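Putative MCP-type signal transduction protein (Campylobacter jejuni subsp. jejuni serotype O:2, PDB 4WY9) is a chemoreceptor whose periplasmic tandem-PAS domain probably senses chemical signals, perhaps by indirect ligand recognition, to guide chemotaxis. Local coordinates at residues L208-L211 against F217-I220; A267-F272 against S278-V283. All coordinates share one frame; numbering follows the deposited sequence.

Interaction 1 of 2, residues L208-L211 against F217-I220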
loop_
_atom_site.group_PDB
_atom_site.type_symbol
_atom_site.label_atom_id
_atom_site.label_comp_id
_atom_site.label_asym_id
_atom_site.label_seq_id
_atom_site.Cartn_x
_atom_site.Cartn_y
_atom_site.Cartn_z
ATOM N N LEU A 208 -18.968 0.135 9.983
ATOM C CA LEU A 208 -17.541 0.430 9.887
ATOM C C LEU A 208 -16.977 -0.322 8.707
ATOM O O LEU A 208 -17.212 -1.521 8.586
ATOM C CB LEU A 208 -16.801 0.061 11.167
ATOM C CG LEU A 208 -17.330 0.699 12.456
ATOM C CD1 LEU A 208 -16.634 0.100 13.655
ATOM C CD2 LEU A 208 -17.186 2.204 12.443
ATOM N N ARG A 209 -16.205 0.367 7.860
ATOM C CA ARG A 209 -15.511 -0.222 6.735
ATOM C C ARG A 209 -14.027 0.010 6.917
ATOM O O ARG A 209 -13.592 1.164 7.028
ATOM C CB ARG A 209 -16.027 0.347 5.426
ATOM C CG ARG A 209 -17.473 -0.004 5.151
ATOM C CD ARG A 209 -18.089 0.759 4.019
ATOM N NE ARG A 209 -18.448 2.100 4.400
ATOM C CZ ARG A 209 -18.857 3.049 3.554
ATOM N NH1 ARG A 209 -18.858 2.820 2.258
ATOM N NH2 ARG A 209 -19.197 4.241 4.017
ATOM N N VAL A 210 -13.259 -1.067 6.996
ATOM C CA VAL A 210 -11.885 -1.058 7.456
ATOM C C VAL A 210 -11.009 -1.871 6.538
ATOM O O VAL A 210 -11.365 -2.977 6.120
ATOM C CB VAL A 210 -11.788 -1.602 8.896
ATOM C CG1 VAL A 210 -10.368 -1.601 9.408
ATOM C CG2 VAL A 210 -12.726 -0.846 9.848
ATOM N N LEU A 211 -9.830 -1.327 6.195
ATOM C CA LEU A 211 -8.773 -2.069 5.502
ATOM C C LEU A 211 -7.607 -2.204 6.463
ATOM O O LEU A 211 -7.149 -1.198 6.987
ATOM C CB LEU A 211 -8.336 -1.397 4.220
ATOM C CG LEU A 211 -7.191 -2.033 3.459
ATOM C CD1 LEU A 211 -7.564 -3.402 2.922
ATOM C CD2 LEU A 211 -6.711 -1.134 2.330
ATOM N N PHE A 217 -2.688 -3.938 11.531
ATOM C CA PHE A 217 -2.442 -2.529 11.348
ATOM C C PHE A 217 -3.386 -1.923 10.333
ATOM O O PHE A 217 -3.465 -2.382 9.190
ATOM C CB PHE A 217 -0.978 -2.290 10.965
ATOM C CG PHE A 217 -0.020 -2.646 12.028
ATOM C CD1 PHE A 217 0.089 -1.870 13.191
ATOM C CD2 PHE A 217 0.758 -3.779 11.917
ATOM C CE1 PHE A 217 0.973 -2.229 14.177
ATOM C CE2 PHE A 217 1.656 -4.145 12.930
ATOM C CZ PHE A 217 1.745 -3.381 14.053
ATOM N N MET A 218 -4.112 -0.891 10.743
ATOM C CA MET A 218 -5.154 -0.326 9.935
ATOM C C MET A 218 -4.649 0.702 8.917
ATOM O O MET A 218 -3.920 1.620 9.252
ATOM C CB MET A 218 -6.225 0.278 10.809
ATOM C CG MET A 218 -7.018 -0.807 11.558
ATOM S SD MET A 218 -8.253 -0.148 12.685
ATOM C CE MET A 218 -7.211 0.354 14.044
ATOM N N ALA A 219 -5.059 0.509 7.675
ATOM C CA ALA A 219 -4.802 1.429 6.576
ATOM C C ALA A 219 -5.923 2.442 6.441
ATOM O O ALA A 219 -5.692 3.613 6.113
ATOM C CB ALA A 219 -4.681 0.638 5.300
ATOM N N ILE A 220 -7.152 1.994 6.675
ATOM C CA ILE A 220 -8.344 2.797 6.551
ATOM C C ILE A 220 -9.309 2.429 7.664
ATOM O O ILE A 220 -9.577 1.239 7.872
ATOM C CB ILE A 220 -9.054 2.629 5.202
ATOM C CG1 ILE A 220 -8.139 3.040 4.035
ATOM C CG2 ILE A 220 -10.340 3.431 5.127
ATOM C CD1 ILE A 220 -8.615 2.600 2.704
#
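Leu211 O takes two backbone N-H groups from the 217-220 segment. Ala219 N is the nearer donor, at 2.8 Å from Leu211 O, and stands 21° out of the carbonyl plane. Ile220 N lies 3.2 Å from Leu211 O, in that plane and on a lone pair. Leu211 N returns a bond of 3.1 Å to Ile220 O, so both backbone polar atoms of Leu211 are engaged by the same short strand. Ile220 O is also approached by Val210: CA donates a CA-H...O contact of 3.3 Å to Ile220 O, and CG1 of Val210 rests against the same oxygen.

Two residues, Ala219 and Ile220, thus face the single residue Leu211, which is a classic beta bulge. Ala219 makes the kink, its psi of -37° departing from extended values. The bulge sits in the hairpin of strands 209-213 and 218-220, the latter an outermost strand of the five-stranded antiparallel sheet of the second PAS-like module, whose 2-1-5-4-3 strand order is that of the PAS fold.

Apolar contacts occupy both faces. On the face of Leu211 and Ile220 the two CB atoms of this pair are 4.2 Å apart, while the CD2 branch of Leu211 reaches the methyl of Ala219, with CD2 to CB 4.0 Å. Helix 190-196 covers this side, Leu196 touching both Leu211 and Ile220. On the other face Val210 CG1, anti to its own N (chi1 180°), extends to Met218, meeting CG of Met218 at 4.1 Å; the thioether chain bends beyond this point and passes obliquely by the valine. Arg209 turns from the hairpin, its NH1 bonding to Asp198 O and Tyr23 OH.

Interaction 2 of 2, residues A267-F272 against S278-V283; sequences AAINSF and SWAVLV
Phe272 O accepts Trp279 N at 2.8 Å, and Trp279 O takes Phe272 N at 2.9 Å. Asn270 with Val281 and Ala268 with Val283 repeat this reciprocal pairing, giving six backbone bonds in a regular antiparallel hairpin of strands 264-274 and 277-286, whose second strand is the central one of the PAS-like sheet. Between these rungs lie the non-hydrogen-bonded pairs Ile269-Leu282 and Ser271-Ala280.

Phe272 carries the aromatic contact. Its chi1 of 59° places CG between the backbone N and the carbonyl carbon, folding the ring over its partner: Trp279 CB lies over one face, 3.5 Å from Phe272 CZ, a CH-pi contact. The phenyl and the five-membered ring of Trp279 are nearly parallel, at 22°, yet slid so far apart that they barely overlap. Val281 CG2 meets the phenyl edge at 4.2 Å from CE1. On the opposite face of the sheet, Ile269 CD1 approaches Leu282 CB at 3.6 Å in the conformer given, and Ile269 CG2 touches the Ala280 methyl.

Trp279 NE1 bonds to Ser277 OG and Ser271 OG to Lys251 O. All six hydrogen bonds between the two segments run backbone to backbone, and the side chains meet through apolar and CH-pi contacts.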
loop_
_atom_site.group_PDB
_atom_site.type_symbol
_atom_site.label_atom_id
_atom_site.label_comp_id
_atom_site.label_asym_id
_atom_site.label_seq_id
_atom_site.Cartn_x
_atom_site.Cartn_y
_atom_site.Cartn_z
ATOM N N ALA A 267 -19.851 -8.832 11.907
ATOM C CA ALA A 267 -18.652 -8.402 11.174
ATOM C C ALA A 267 -18.271 -9.432 10.159
ATOM O O ALA A 267 -18.162 -10.613 10.503
ATOM C CB ALA A 267 -17.487 -8.153 12.108
ATOM N N ALA A 268 -17.988 -9.003 8.939
ATOM C CA ALA A 268 -17.446 -9.885 7.944
ATOM C C ALA A 268 -15.996 -9.549 7.662
ATOM O O ALA A 268 -15.606 -8.365 7.673
ATOM C CB ALA A 268 -18.236 -9.831 6.665
ATOM N N ILE A 269 -15.216 -10.581 7.383
ATOM C CA ILE A 269 -13.822 -10.466 6.979
ATOM C C ILE A 269 -13.666 -11.106 5.624
ATOM O O ILE A 269 -14.140 -12.221 5.412
ATOM C CB ILE A 269 -12.844 -11.165 7.976
ATOM C CG1 ILE A 269 -12.959 -10.532 9.351
ATOM C CG2 ILE A 269 -11.409 -11.170 7.504
ATOM C CD1 ILE A 269 -12.541 -9.173 9.382
ATOM N N ASN A 270 -12.971 -10.425 4.716
ATOM C CA ASN A 270 -12.504 -11.065 3.502
ATOM C C ASN A 270 -11.002 -10.809 3.418
ATOM O O ASN A 270 -10.562 -9.648 3.337
ATOM C CB ASN A 270 -13.233 -10.558 2.258
ATOM C CG ASN A 270 -12.891 -11.345 1.042
ATOM O OD1 ASN A 270 -11.777 -11.262 0.534
ATOM N ND2 ASN A 270 -13.817 -12.171 0.578
ATOM N N SER A 271 -10.237 -11.872 3.506
ATOM C CA SER A 271 -8.801 -11.845 3.504
ATOM C C SER A 271 -8.247 -12.117 2.140
ATOM O O SER A 271 -8.735 -12.989 1.419
ATOM C CB SER A 271 -8.243 -12.860 4.511
ATOM O OG SER A 271 -8.562 -12.502 5.826
ATOM N N PHE A 272 -7.165 -11.416 1.776
ATOM C CA PHE A 272 -6.521 -11.614 0.504
ATOM C C PHE A 272 -5.010 -11.424 0.600
ATOM O O PHE A 272 -4.528 -10.704 1.466
ATOM C CB PHE A 272 -7.116 -10.722 -0.578
ATOM C CG PHE A 272 -7.020 -9.234 -0.279
ATOM C CD1 PHE A 272 -7.976 -8.586 0.512
ATOM C CD2 PHE A 272 -6.017 -8.460 -0.838
ATOM C CE1 PHE A 272 -7.879 -7.240 0.763
ATOM C CE2 PHE A 272 -5.950 -7.090 -0.595
ATOM C CZ PHE A 272 -6.913 -6.483 0.191
ATOM N N SER A 278 -0.303 -9.722 3.317
ATOM C CA SER A 278 -1.635 -10.243 3.606
ATOM C C SER A 278 -2.491 -9.147 4.144
ATOM O O SER A 278 -2.073 -8.431 5.073
ATOM C CB SER A 278 -1.556 -11.397 4.581
ATOM O OG SER A 278 -0.749 -12.462 4.103
ATOM N N TRP A 279 -3.709 -9.019 3.609
ATOM C CA TRP A 279 -4.612 -7.951 3.942
ATOM C C TRP A 279 -6.009 -8.461 4.191
ATOM O O TRP A 279 -6.339 -9.586 3.809
ATOM C CB TRP A 279 -4.617 -6.887 2.832
ATOM C CG TRP A 279 -3.274 -6.329 2.552
ATOM C CD1 TRP A 279 -2.303 -6.884 1.762
ATOM C CD2 TRP A 279 -2.743 -5.100 3.047
ATOM N NE1 TRP A 279 -1.190 -6.079 1.766
ATOM C CE2 TRP A 279 -1.419 -4.983 2.544
ATOM C CE3 TRP A 279 -3.231 -4.098 3.864
ATOM C CZ2 TRP A 279 -0.608 -3.882 2.844
ATOM C CZ3 TRP A 279 -2.431 -3.018 4.163
ATOM C CH2 TRP A 279 -1.135 -2.926 3.648
ATOM N N ALA A 280 -6.841 -7.631 4.811
ATOM C CA ALA A 280 -8.235 -7.975 4.977
ATOM C C ALA A 280 -9.103 -6.742 4.912
ATOM O O ALA A 280 -8.684 -5.654 5.343
ATOM C CB ALA A 280 -8.471 -8.699 6.305
ATOM N N VAL A 281 -10.308 -6.902 4.371
ATOM C CA VAL A 281 -11.352 -5.935 4.533
ATOM C C VAL A 281 -12.281 -6.434 5.619
ATOM O O VAL A 281 -12.702 -7.592 5.594
ATOM C CB VAL A 281 -12.141 -5.656 3.230
ATOM C CG1 VAL A 281 -13.266 -4.674 3.475
ATOM C CG2 VAL A 281 -11.197 -5.145 2.161
ATOM N N LEU A 282 -12.582 -5.563 6.574
ATOM C CA LEU A 282 -13.505 -5.800 7.681
ATOM C C LEU A 282 -14.657 -4.847 7.501
ATOM O O LEU A 282 -14.470 -3.640 7.379
ATOM C CB LEU A 282 -12.787 -5.563 9.016
ATOM C CG LEU A 282 -13.522 -5.724 10.353
ATOM C CD1 LEU A 282 -12.556 -5.905 11.504
ATOM C CD2 LEU A 282 -14.384 -4.516 10.628
ATOM N N VAL A 283 -15.887 -5.357 7.534
ATOM C CA VAL A 283 -17.067 -4.517 7.490
ATOM C C VAL A 283 -18.038 -4.960 8.571
ATOM O O VAL A 283 -18.305 -6.166 8.716
ATOM C CB VAL A 283 -17.769 -4.519 6.110
ATOM C CG1 VAL A 283 -19.006 -3.639 6.134
ATOM C CG2 VAL A 283 -16.821 -4.028 5.045
#

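Overall arrangement
Interactions 1 and 2 are neighbouring parts of one antiparallel sheet, their centres about 9 Å apart, with strand 277-286 lying between 209-213 and 264-274. A probable hydrogen bond from Val210 N to Leu282 O, 2.9 Å, joins them, and Leu211 CD1 packs 3.5 Å from Ala280 O. Strand 218-220 of the bulged hairpin is one edge of the sheet, while 267-272/278-283 supplies the regular interior. On the face of Leu211, Val281 and Phe272, the sheet is backed by helices 190-196 and 8-51. On the other, the side chain of Val210, and that of Leu282 in the conformer given, each lie about 4 Å from bound acetate, probably from the crystallisation liquor but possibly marking a pocket.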